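Local coordinates for protein amine Dehydrogenase (Pseudomonas putida, PDB 1JMX) that probably transfers electrons through its two bound c-type hemes, as the heme-carrying alpha subunit of a quinohemoprotein amine dehydrogenase, at residues 389-401 / 406-418. Residues are numbered along the deposited sequence; the frame is centred on the assembly and turned at random.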
loop_
_atom_site.group_PDB
_atom_site.type_symbol
_atom_site.label_atom_id
_atom_site.label_comp_id
_atom_site.label_asym_id
_atom_site.label_seq_id
_atom_site.Cartn_x
_atom_site.Cartn_y
_atom_site.Cartn_z
ATOM N N VAL A 389 -9.263 4.563 11.208
ATOM C CA VAL A 389 -8.383 5.709 11.023
ATOM C C VAL A 389 -9.298 6.902 10.753
ATOM O O VAL A 389 -9.983 6.961 9.732
ATOM C CB VAL A 389 -7.390 5.499 9.852
ATOM C CG1 VAL A 389 -6.618 6.774 9.570
ATOM C CG2 VAL A 389 -6.422 4.368 10.186
ATOM N N GLN A 390 -9.349 7.809 11.727
ATOM C CA GLN A 390 -10.182 9.001 11.652
ATOM C C GLN A 390 -9.668 10.095 10.729
ATOM O O GLN A 390 -8.471 10.201 10.448
ATOM C CB GLN A 390 -10.299 9.653 13.031
ATOM C CG GLN A 390 -10.859 8.817 14.146
ATOM C CD GLN A 390 -10.671 9.495 15.495
ATOM O OE1 GLN A 390 -9.814 10.365 15.655
ATOM N NE2 GLN A 390 -11.474 9.096 16.469
ATOM N N GLY A 391 -10.605 10.916 10.280
ATOM C CA GLY A 391 -10.267 12.082 9.491
ATOM C C GLY A 391 -10.348 13.165 10.563
ATOM O O GLY A 391 -11.294 13.179 11.351
ATOM N N ARG A 392 -9.328 14.005 10.683
ATOM C CA ARG A 392 -9.351 15.068 11.690
ATOM C C ARG A 392 -9.083 16.370 10.979
ATOM O O ARG A 392 -8.050 16.528 10.330
ATOM C CB ARG A 392 -8.322 14.802 12.777
ATOM C CG ARG A 392 -8.690 13.625 13.649
ATOM C CD ARG A 392 -7.634 13.391 14.691
ATOM N NE ARG A 392 -8.185 12.643 15.809
ATOM C CZ ARG A 392 -8.674 13.207 16.905
ATOM N NH1 ARG A 392 -8.673 14.529 17.037
ATOM N NH2 ARG A 392 -9.191 12.446 17.855
ATOM N N PHE A 393 -10.013 17.309 11.103
ATOM C CA PHE A 393 -9.877 18.553 10.376
ATOM C C PHE A 393 -9.906 19.828 11.174
ATOM O O PHE A 393 -10.383 19.870 12.303
ATOM C CB PHE A 393 -10.940 18.616 9.281
ATOM C CG PHE A 393 -11.019 17.375 8.455
ATOM C CD1 PHE A 393 -11.906 16.358 8.795
ATOM C CD2 PHE A 393 -10.192 17.205 7.357
ATOM C CE1 PHE A 393 -11.964 15.183 8.049
ATOM C CE2 PHE A 393 -10.242 16.036 6.605
ATOM C CZ PHE A 393 -11.129 15.024 6.953
ATOM N N GLU A 394 -9.435 20.885 10.529
ATOM C CA GLU A 394 -9.382 22.204 11.119
ATOM C C GLU A 394 -9.743 23.207 10.006
ATOM O O GLU A 394 -9.511 22.939 8.827
ATOM C CB GLU A 394 -7.966 22.443 11.635
ATOM C CG GLU A 394 -7.870 23.381 12.795
ATOM C CD GLU A 394 -8.163 22.734 14.130
ATOM O OE1 GLU A 394 -7.375 21.870 14.567
ATOM O OE2 GLU A 394 -9.157 23.126 14.767
ATOM N N ALA A 395 -10.387 24.312 10.368
ATOM C CA ALA A 395 -10.756 25.332 9.382
ATOM C C ALA A 395 -9.817 26.520 9.517
ATOM O O ALA A 395 -9.837 27.226 10.522
ATOM C CB ALA A 395 -12.196 25.768 9.574
ATOM N N GLU A 396 -8.950 26.690 8.525
ATOM C CA GLU A 396 -7.971 27.768 8.504
ATOM C C GLU A 396 -8.504 29.050 7.862
ATOM O O GLU A 396 -8.775 29.094 6.670
ATOM C CB GLU A 396 -6.721 27.291 7.782
ATOM C CG GLU A 396 -5.645 28.324 7.616
ATOM C CD GLU A 396 -4.590 27.849 6.656
ATOM O OE1 GLU A 396 -4.925 27.637 5.475
ATOM O OE2 GLU A 396 -3.436 27.654 7.079
ATOM N N ALA A 397 -8.604 30.101 8.672
ATOM C CA ALA A 397 -9.122 31.397 8.240
ATOM C C ALA A 397 -8.081 32.341 7.657
ATOM O O ALA A 397 -6.960 32.420 8.146
ATOM C CB ALA A 397 -9.843 32.071 9.394
ATOM N N TRP A 398 -8.487 33.065 6.616
ATOM C CA TRP A 398 -7.635 34.036 5.939
ATOM C C TRP A 398 -8.380 35.338 5.700
ATOM O O TRP A 398 -9.563 35.347 5.372
ATOM C CB TRP A 398 -7.155 33.518 4.582
ATOM C CG TRP A 398 -6.244 32.363 4.674
ATOM C CD1 TRP A 398 -6.588 31.074 4.938
ATOM C CD2 TRP A 398 -4.821 32.381 4.523
ATOM N NE1 TRP A 398 -5.472 30.284 4.965
ATOM C CE2 TRP A 398 -4.368 31.056 4.712
ATOM C CE3 TRP A 398 -3.880 33.389 4.245
ATOM C CZ2 TRP A 398 -3.015 30.704 4.633
ATOM C CZ3 TRP A 398 -2.527 33.040 4.166
ATOM C CH2 TRP A 398 -2.111 31.705 4.360
ATOM N N GLY A 399 -7.650 36.436 5.810
ATOM C CA GLY A 399 -8.231 37.744 5.586
ATOM C C GLY A 399 -7.187 38.609 4.925
ATOM O O GLY A 399 -6.303 38.113 4.222
ATOM N N LYS A 400 -7.286 39.909 5.138
ATOM C CA LYS A 400 -6.325 40.832 4.567
ATOM C C LYS A 400 -5.946 41.847 5.613
ATOM O O LYS A 400 -6.787 42.270 6.410
ATOM C CB LYS A 400 -6.901 41.539 3.336
ATOM C CG LYS A 400 -6.921 40.679 2.083
ATOM C CD LYS A 400 -7.147 41.530 0.857
ATOM C CE LYS A 400 -6.923 40.731 -0.430
ATOM N NZ LYS A 400 -7.904 39.627 -0.611
ATOM N N ASP A 401 -4.671 42.209 5.646
ATOM C CA ASP A 401 -4.225 43.191 6.613
ATOM C C ASP A 401 -4.433 44.624 6.094
ATOM O O ASP A 401 -4.993 44.825 4.998
ATOM C CB ASP A 401 -2.770 42.930 7.010
ATOM C CG ASP A 401 -1.815 43.037 5.853
ATOM O OD1 ASP A 401 -2.211 43.475 4.758
ATOM O OD2 ASP A 401 -0.638 42.695 6.059
ATOM N N PRO A 406 -2.528 39.331 2.071
ATOM C CA PRO A 406 -3.185 38.203 2.741
ATOM C C PRO A 406 -2.698 38.035 4.182
ATOM O O PRO A 406 -1.509 38.191 4.486
ATOM C CB PRO A 406 -2.798 37.017 1.859
ATOM C CG PRO A 406 -2.723 37.633 0.505
ATOM C CD PRO A 406 -1.951 38.896 0.786
ATOM N N LEU A 407 -3.628 37.677 5.054
ATOM C CA LEU A 407 -3.345 37.522 6.469
ATOM C C LEU A 407 -3.895 36.174 6.928
ATOM O O LEU A 407 -5.085 35.914 6.776
ATOM C CB LEU A 407 -4.073 38.642 7.225
ATOM C CG LEU A 407 -3.743 39.191 8.620
ATOM C CD1 LEU A 407 -5.068 39.430 9.352
ATOM C CD2 LEU A 407 -2.842 38.283 9.429
ATOM N N ARG A 408 -3.029 35.293 7.421
ATOM C CA ARG A 408 -3.506 34.017 7.936
ATOM C C ARG A 408 -3.902 34.291 9.388
ATOM O O ARG A 408 -3.059 34.642 10.214
ATOM C CB ARG A 408 -2.433 32.924 7.871
ATOM C CG ARG A 408 -2.971 31.548 8.318
ATOM C CD ARG A 408 -1.965 30.424 8.116
ATOM N NE ARG A 408 -1.500 29.837 9.376
ATOM C CZ ARG A 408 -2.097 28.830 10.012
ATOM N NH1 ARG A 408 -3.196 28.281 9.516
ATOM N NH2 ARG A 408 -1.614 28.383 11.163
ATOM N N ILE A 409 -5.200 34.222 9.661
ATOM C CA ILE A 409 -5.720 34.463 10.993
ATOM C C ILE A 409 -5.341 33.312 11.915
ATOM O O ILE A 409 -4.691 33.516 12.939
ATOM C CB ILE A 409 -7.272 34.635 10.983
ATOM C CG1 ILE A 409 -7.678 36.000 10.408
ATOM C CG2 ILE A 409 -7.823 34.556 12.392
ATOM C CD1 ILE A 409 -7.297 36.239 8.989
ATOM N N GLY A 410 -5.762 32.104 11.545
ATOM C CA GLY A 410 -5.471 30.930 12.346
ATOM C C GLY A 410 -6.560 29.900 12.159
ATOM O O GLY A 410 -7.254 29.904 11.148
ATOM N N TYR A 411 -6.712 29.008 13.128
ATOM C CA TYR A 411 -7.736 27.971 13.055
ATOM C C TYR A 411 -8.959 28.425 13.838
ATOM O O TYR A 411 -8.941 28.429 15.069
ATOM C CB TYR A 411 -7.206 26.658 13.634
ATOM C CG TYR A 411 -6.083 26.029 12.836
ATOM C CD1 TYR A 411 -4.975 25.474 13.478
ATOM C CD2 TYR A 411 -6.151 25.944 11.444
ATOM C CE1 TYR A 411 -3.963 24.847 12.755
ATOM C CE2 TYR A 411 -5.145 25.316 10.709
ATOM C CZ TYR A 411 -4.056 24.772 11.372
ATOM O OH TYR A 411 -3.049 24.167 10.657
ATOM N N LEU A 412 -10.017 28.805 13.122
ATOM C CA LEU A 412 -11.249 29.282 13.747
ATOM C C LEU A 412 -12.308 28.201 13.893
ATOM O O LEU A 412 -12.424 27.318 13.048
ATOM C CB LEU A 412 -11.826 30.461 12.958
ATOM C CG LEU A 412 -11.011 31.757 12.912
ATOM C CD1 LEU A 412 -11.809 32.845 12.224
ATOM C CD2 LEU A 412 -10.667 32.191 14.313
ATOM N N PRO A 413 -13.099 28.262 14.978
ATOM C CA PRO A 413 -14.160 27.282 15.230
ATOM C C PRO A 413 -15.178 27.262 14.092
ATOM O O PRO A 413 -15.474 28.292 13.481
ATOM C CB PRO A 413 -14.772 27.772 16.544
ATOM C CG PRO A 413 -14.498 29.252 16.528
ATOM C CD PRO A 413 -13.080 29.290 16.034
ATOM N N ALA A 414 -15.699 26.078 13.795
ATOM C CA ALA A 414 -16.653 25.941 12.711
ATOM C C ALA A 414 -17.554 24.734 12.838
ATOM O O ALA A 414 -17.369 23.872 13.694
ATOM C CB ALA A 414 -15.905 25.872 11.384
ATOM N N SER A 415 -18.552 24.706 11.970
ATOM C CA SER A 415 -19.497 23.608 11.883
ATOM C C SER A 415 -18.927 22.709 10.795
ATOM O O SER A 415 -18.359 23.191 9.814
ATOM C CB SER A 415 -20.872 24.128 11.459
ATOM O OG SER A 415 -21.674 23.092 10.906
ATOM N N TRP A 416 -19.087 21.404 10.966
ATOM C CA TRP A 416 -18.567 20.452 10.005
ATOM C C TRP A 416 -19.620 19.519 9.476
ATOM O O TRP A 416 -20.493 19.064 10.214
ATOM C CB TRP A 416 -17.450 19.624 10.633
ATOM C CG TRP A 416 -16.263 20.426 10.979
ATOM C CD1 TRP A 416 -16.006 21.042 12.169
ATOM C CD2 TRP A 416 -15.157 20.717 10.128
ATOM N NE1 TRP A 416 -14.801 21.694 12.111
ATOM C CE2 TRP A 416 -14.259 21.513 10.869
ATOM C CE3 TRP A 416 -14.837 20.384 8.810
ATOM C CZ2 TRP A 416 -13.061 21.981 10.334
ATOM C CZ3 TRP A 416 -13.648 20.851 8.278
ATOM C CH2 TRP A 416 -12.773 21.641 9.041
ATOM N N LYS A 417 -19.533 19.259 8.177
ATOM C CA LYS A 417 -20.428 18.331 7.520
ATOM C C LYS A 417 -19.712 17.633 6.373
ATOM O O LYS A 417 -18.614 18.014 5.969
ATOM C CB LYS A 417 -21.719 18.998 7.036
ATOM C CG LYS A 417 -21.562 20.039 5.960
ATOM C CD LYS A 417 -22.943 20.503 5.505
ATOM C CE LYS A 417 -22.907 21.903 4.901
ATOM N NZ LYS A 417 -21.977 21.964 3.745
ATOM N N VAL A 418 -20.362 16.600 5.862
ATOM C CA VAL A 418 -19.842 15.788 4.781
ATOM C C VAL A 418 -20.857 15.743 3.631
ATOM O O VAL A 418 -22.071 15.687 3.857
ATOM C CB VAL A 418 -19.529 14.363 5.336
ATOM C CG1 VAL A 418 -19.881 13.276 4.328
ATOM C CG2 VAL A 418 -18.068 14.285 5.748
HETATM O O HOH W 1 -11.433 24.774 13.113
HETATM O O HOH W 2 -2.210 25.472 8.269
#
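Arg408 lays its aliphatic stem over one face of the Trp398 indole, CB 3.7 Å from the centroid of the six-membered ring in a CH-pi contact. With CG anti to the backbone N (chi1 -176°), the chain runs on across the ring before bending at chi3, which brings NH1 to OE2 of Glu396 in a salt bridge; the carboxylate and guanidinium planes stand 68° apart. Glu396 OE1 accepts Trp398 NE1-H at 2.8 Å; the oxygen lies in the indole plane, while the donor comes from above the carboxylate plane. Glu396 thus ties both partners together, and a leucine in place of Trp398 would probably leave OE1 without this donor and the arginine stem without its flat support. A water links Glu396 OE2 to Tyr411 OH. On the opposite sheet face, Ala397 CB meets Leu412 CD1 at 3.5 Å. Farther along, the edge of Trp416 abuts the backbone at Glu394 and Ala395, its CH2 3.5 Å from Phe393 CB. Antiparallel backbone bonds, such as Gly399 N to Leu407 O (2.8 Å), hold this beta hairpin of domain IV. Strand 367-378 flanks 391-400, Lys369 adding a cation-pi contact to Trp398; Trp416 packs on strand 462-470, and Leu407 and Ile409 on strand 354-362.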